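Local coordinates for CDGSH iron-sulfur domain-containing protein 3, mitochondrial (Homo sapiens, PDB 6AVJ) that binds two [2Fe-2S] clusters, can transfer them to apoferredoxins, and helps maintain mitochondrial iron homeostasis and normal levels of reactive oxygen species, at residues T10-L16 / R58-T64; V5-K9 / C63-A67. The protein carries 2 engineered substitutions. One frame throughout, in Å; residues are numbered along the deposited sequence.

Contact 1: T10-L16 / R58-T64. With FES (Fe2/s2 (inorganic) cluster), chain E.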
# COMPACT_ATOMS: atom_id res chain seq x y z
N THR A 10 -0.68 4.17 -9.46
CA THR A 10 -2.14 4.11 -9.55
C THR A 10 -2.60 3.05 -8.56
O THR A 10 -1.93 2.00 -8.44
CB THR A 10 -2.62 3.73 -10.96
OG1 THR A 10 -2.09 2.45 -11.30
CG2 THR A 10 -2.08 4.66 -11.96
N PRO A 11 -3.73 3.27 -7.89
CA PRO A 11 -4.20 2.33 -6.87
C PRO A 11 -4.64 1.02 -7.51
O PRO A 11 -4.85 0.96 -8.71
CB PRO A 11 -5.40 3.06 -6.23
CG PRO A 11 -5.89 3.99 -7.30
CD PRO A 11 -4.62 4.44 -8.02
N ILE A 12 -4.82 -0.01 -6.68
CA ILE A 12 -5.34 -1.28 -7.15
C ILE A 12 -6.72 -1.50 -6.53
O ILE A 12 -6.90 -1.40 -5.31
CB ILE A 12 -4.39 -2.46 -6.84
CG1 ILE A 12 -3.13 -2.29 -7.68
CG2 ILE A 12 -5.04 -3.78 -7.23
CD1 ILE A 12 -1.96 -3.15 -7.18
N LYS A 13 -7.69 -1.77 -7.38
CA LYS A 13 -9.04 -2.05 -6.91
C LYS A 13 -9.10 -3.50 -6.46
O LYS A 13 -8.63 -4.38 -7.17
CB LYS A 13 -10.07 -1.79 -8.01
CG LYS A 13 -10.12 -0.38 -8.49
CD LYS A 13 -11.41 -0.10 -9.26
CE LYS A 13 -11.36 1.24 -10.02
NZ LYS A 13 -10.73 1.15 -11.40
N VAL A 14 -9.70 -3.74 -5.29
CA VAL A 14 -9.79 -5.10 -4.75
C VAL A 14 -11.19 -5.28 -4.17
O VAL A 14 -11.77 -4.36 -3.56
CB VAL A 14 -8.72 -5.39 -3.67
CG1 VAL A 14 -7.35 -5.19 -4.18
CG2 VAL A 14 -8.88 -4.52 -2.54
N GLU A 15 -11.72 -6.48 -4.36
CA GLU A 15 -12.99 -6.84 -3.74
C GLU A 15 -12.66 -7.35 -2.34
O GLU A 15 -12.15 -8.47 -2.19
CB GLU A 15 -13.75 -7.88 -4.57
CG GLU A 15 -15.08 -8.18 -3.91
CD GLU A 15 -15.99 -9.08 -4.72
OE1 GLU A 15 -15.90 -9.09 -5.95
OE2 GLU A 15 -16.82 -9.74 -4.09
N LEU A 16 -12.92 -6.53 -1.33
CA LEU A 16 -12.83 -6.98 0.07
C LEU A 16 -14.03 -7.85 0.46
O LEU A 16 -15.15 -7.58 0.03
CB LEU A 16 -12.79 -5.81 1.03
CG LEU A 16 -11.64 -4.84 0.84
CD1 LEU A 16 -11.67 -3.76 1.96
CD2 LEU A 16 -10.35 -5.53 0.77
N ARG A 58 -17.21 -5.24 -0.48
CA ARG A 58 -17.30 -4.11 -1.40
C ARG A 58 -15.98 -3.98 -2.15
O ARG A 58 -14.95 -4.49 -1.72
CB ARG A 58 -17.65 -2.80 -0.68
CG ARG A 58 -16.61 -2.29 0.32
CD ARG A 58 -16.98 -0.92 0.89
NE ARG A 58 -17.37 0.04 -0.15
CZ ARG A 58 -18.61 0.52 -0.30
NH1 ARG A 58 -19.60 0.14 0.51
NH2 ARG A 58 -18.86 1.38 -1.28
N MET A 59 -16.02 -3.29 -3.28
CA MET A 59 -14.82 -2.91 -4.04
C MET A 59 -14.19 -1.67 -3.38
O MET A 59 -14.89 -0.70 -3.09
CB MET A 59 -15.19 -2.55 -5.48
CG MET A 59 -15.86 -3.67 -6.25
SD MET A 59 -14.82 -5.14 -6.35
CE MET A 59 -13.31 -4.41 -7.10
N VAL A 60 -12.89 -1.71 -3.11
CA VAL A 60 -12.19 -0.54 -2.60
C VAL A 60 -10.96 -0.32 -3.48
O VAL A 60 -10.57 -1.18 -4.27
CB VAL A 60 -11.75 -0.69 -1.14
CG1 VAL A 60 -12.96 -0.97 -0.25
CG2 VAL A 60 -10.72 -1.78 -1.03
N ALA A 61 -10.34 0.83 -3.32
CA ALA A 61 -9.08 1.14 -4.01
C ALA A 61 -7.99 1.28 -2.95
O ALA A 61 -8.09 2.16 -2.08
CB ALA A 61 -9.20 2.42 -4.82
N LEU A 62 -7.01 0.38 -2.96
CA LEU A 62 -5.92 0.41 -1.98
C LEU A 62 -4.69 1.12 -2.52
O LEU A 62 -4.33 0.99 -3.69
CB LEU A 62 -5.56 -1.02 -1.52
CG LEU A 62 -6.73 -1.71 -0.77
CD1 LEU A 62 -6.43 -3.10 -0.32
CD2 LEU A 62 -7.30 -0.85 0.34
N CYS A 63 -4.00 1.83 -1.64
CA CYS A 63 -2.91 2.70 -2.04
C CYS A 63 -1.65 1.90 -2.34
O CYS A 63 -1.25 1.01 -1.55
CB CYS A 63 -2.66 3.73 -0.93
SG CYS A 63 -1.21 4.75 -1.19
N THR A 64 -1.04 2.21 -3.48
CA THR A 64 0.22 1.63 -3.92
C THR A 64 1.37 2.63 -3.90
O THR A 64 2.53 2.22 -3.81
CB THR A 64 0.08 1.10 -5.35
OG1 THR A 64 -0.37 2.18 -6.18
CG2 THR A 64 -0.91 -0.06 -5.45
FE1 FES E . -3.79 6.74 -4.53
FE2 FES E . -1.56 6.12 -2.99
S1 FES E . -2.33 5.08 -4.80
S2 FES E . -3.06 7.71 -2.69
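Val14 and Val60 face each other as an antiparallel hydrogen-bonded pair. Val14 N reaches Val60 O at 2.9 Å, and the reverse bond from Val60 N to Val14 O has the same length. Their CG2 methyls close to 3.6 Å because each valine holds CG2 between its backbone N and carbonyl carbon (chi1 -57°). Val14 CG2 also rests on CD1 of Leu62, whose side chain comes in at about a right angle.

Leu16 extends this apolar face, and its side chain can be walked outward from the backbone. Leu16 CB lies 3.7 Å from Arg58 O. Next, Leu16 CG meets Val60 CG2 at 3.7 Å. At the tip, Leu16 CD1 straddles both methyls of the same valine and lies 3.8 Å from Val60 CG1, while Leu16 CD2 makes only the loosest touch on Val60 CG2.

The two strands, 12-16 and 58-62, form a two-stranded antiparallel ribbon, consistent with the beta-cap part of the NEET fold. One comes from the start of the chain, and the other runs straight into Cys63, the first ligand of a [2Fe-2S] cluster. On the opposite face, Met59 folds over Glu15. Bent at both chi2 (-60°) and chi3, it lays Met59 SD 3.4 Å from Glu15 CB and brings CE back over the Val14-Glu15 peptide.

Toward the cluster, Ile12 and Leu62 exchange the ribbon's last pair of backbone bonds. Beyond them Thr64 OG1 donates to Thr10 O at 2.8 Å from above the carbonyl plane, 68° out of it, while its CG2 meets Ile12 CD1. Between these residues Pro11 turns CB onto Leu62 O and puts its ring near sulfide S1. Pro11 also packs against Cys74, another cluster ligand.

Contact 2: V5-K9 / C63-A67. With FES (Fe2/s2 (inorganic) cluster), chain E.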
# COMPACT_ATOMS: atom_id res chain seq x y z
N VAL A 5 8.90 3.25 0.02
CA VAL A 5 9.12 3.57 -1.38
C VAL A 5 7.81 3.49 -2.17
O VAL A 5 6.82 2.88 -1.75
CB VAL A 5 10.22 2.64 -1.99
CG1 VAL A 5 11.56 2.77 -1.18
CG2 VAL A 5 9.75 1.16 -2.04
N VAL A 6 7.77 4.20 -3.29
CA VAL A 6 6.60 4.22 -4.16
C VAL A 6 6.57 2.90 -4.94
O VAL A 6 7.49 2.61 -5.72
CB VAL A 6 6.65 5.43 -5.11
CG1 VAL A 6 5.57 5.36 -6.15
CG2 VAL A 6 6.61 6.73 -4.36
N ALA A 7 5.54 2.08 -4.72
CA ALA A 7 5.46 0.80 -5.45
C ALA A 7 4.86 0.98 -6.83
O ALA A 7 5.31 0.36 -7.80
CB ALA A 7 4.63 -0.22 -4.65
N LEU A 8 3.80 1.78 -6.92
CA LEU A 8 3.14 2.06 -8.19
C LEU A 8 2.55 3.43 -8.04
O LEU A 8 2.52 3.98 -6.93
CB LEU A 8 2.04 1.00 -8.52
CG LEU A 8 2.52 -0.44 -8.62
CD1 LEU A 8 1.41 -1.45 -8.39
CD2 LEU A 8 3.18 -0.64 -10.02
N LYS A 9 2.01 3.95 -9.14
CA LYS A 9 1.47 5.30 -9.19
C LYS A 9 -0.02 5.33 -9.46
O LYS A 9 -0.57 6.40 -9.66
CB LYS A 9 2.18 6.14 -10.25
CG LYS A 9 3.59 6.49 -9.89
CD LYS A 9 4.14 7.40 -11.01
CE LYS A 9 5.60 7.43 -10.96
NZ LYS A 9 6.16 8.16 -12.17
N CYS A 63 -4.00 1.83 -1.64
CA CYS A 63 -2.91 2.70 -2.04
C CYS A 63 -1.65 1.90 -2.34
O CYS A 63 -1.25 1.01 -1.55
CB CYS A 63 -2.66 3.73 -0.93
SG CYS A 63 -1.21 4.75 -1.19
N THR A 64 -1.04 2.21 -3.48
CA THR A 64 0.22 1.63 -3.92
C THR A 64 1.37 2.63 -3.90
O THR A 64 2.53 2.22 -3.81
CB THR A 64 0.08 1.10 -5.35
OG1 THR A 64 -0.37 2.18 -6.18
CG2 THR A 64 -0.91 -0.06 -5.45
N CYS A 65 1.09 3.93 -4.03
CA CYS A 65 2.18 4.94 -3.94
C CYS A 65 2.72 5.10 -2.53
O CYS A 65 3.82 5.65 -2.36
CB CYS A 65 1.71 6.29 -4.45
SG CYS A 65 0.53 7.18 -3.30
N LYS A 66 1.98 4.59 -1.54
CA LYS A 66 2.23 4.55 -0.11
C LYS A 66 2.23 5.94 0.54
O LYS A 66 2.56 6.05 1.73
CB LYS A 66 3.53 3.80 0.24
CG LYS A 66 3.63 2.39 -0.40
CD LYS A 66 2.34 1.59 -0.24
CE LYS A 66 2.43 0.21 -0.88
NZ LYS A 66 1.08 -0.49 -0.81
N ALA A 67 1.75 6.96 -0.14
CA ALA A 67 1.68 8.29 0.43
C ALA A 67 0.28 8.73 0.86
O ALA A 67 0.11 9.88 1.26
CB ALA A 67 2.23 9.30 -0.59
FE1 FES E . -3.79 6.74 -4.53
FE2 FES E . -1.56 6.12 -2.99
S1 FES E . -2.33 5.08 -4.80
S2 FES E . -3.06 7.71 -2.69
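Leu8 lies obliquely across Thr64. Leu8 CB sits 3.6 Å from Thr64 OG1, and Leu8 CD1 reaches on to Thr64 CG2 at 4.0 Å. With CG beside the backbone N (chi1 -59°), the leucine follows the flank of the threonine while its carbonyl oxygen lies against CA and CB of Cys65. Thr64 O receives two backbone donors: Ala7 N at 3.1 Å and, weakly, Leu8 N. Val6 covers the next residue, setting CG2 3.6 Å from Cys65 O.

Lys66 CG passes Val5 O at 3.5 Å, and the bend at chi2 (-46°) beyond it turns the rest of the chain back toward Cys63 O. Lys66 NZ then donates to Cys63 O at 2.9 Å, on a lone pair in the carbonyl plane, and also bonds Cys25 O and Gln33 OE1. With an alanine in place of Lys66 the ammonium is gone, and the loop would probably be held less firmly to Cys25, a ligand of the other cluster.

This loop is the start of the second CDGSH-type cluster site: SG of Cys63 and SG of Cys65 both bind the same iron. Ala67 N donates a hydrogen bond to Cys65 SG at 3.4 Å. That N-H is likely to draw some negative charge off the Cys65 sulfur and may thereby influence how firmly the cluster holds its electrons.

Contact 1 and contact 2 share Cys63 and Thr64, and both reach the same cluster through the loop that starts at Cys63; Pro11 adds a side-chain approach in contact 1, and Cys65 a second ligand in contact 2. Contact 1 is largely the outlying ribbon, with several exposed side chains, and rests on regular strand pairing and aliphatic packing. Contact 2 lies nearer the centre of the chain, joins loops without regular structure, and depends on irregular backbone bonds and the hydrogen bonds of one lysine, which reach toward the other cluster. Thr64 works in both: its hydroxyl bonds mainly to 10-16, its carbonyl to 5-9. Cys74 and the engineered Cys78 supply the site's remaining cysteines.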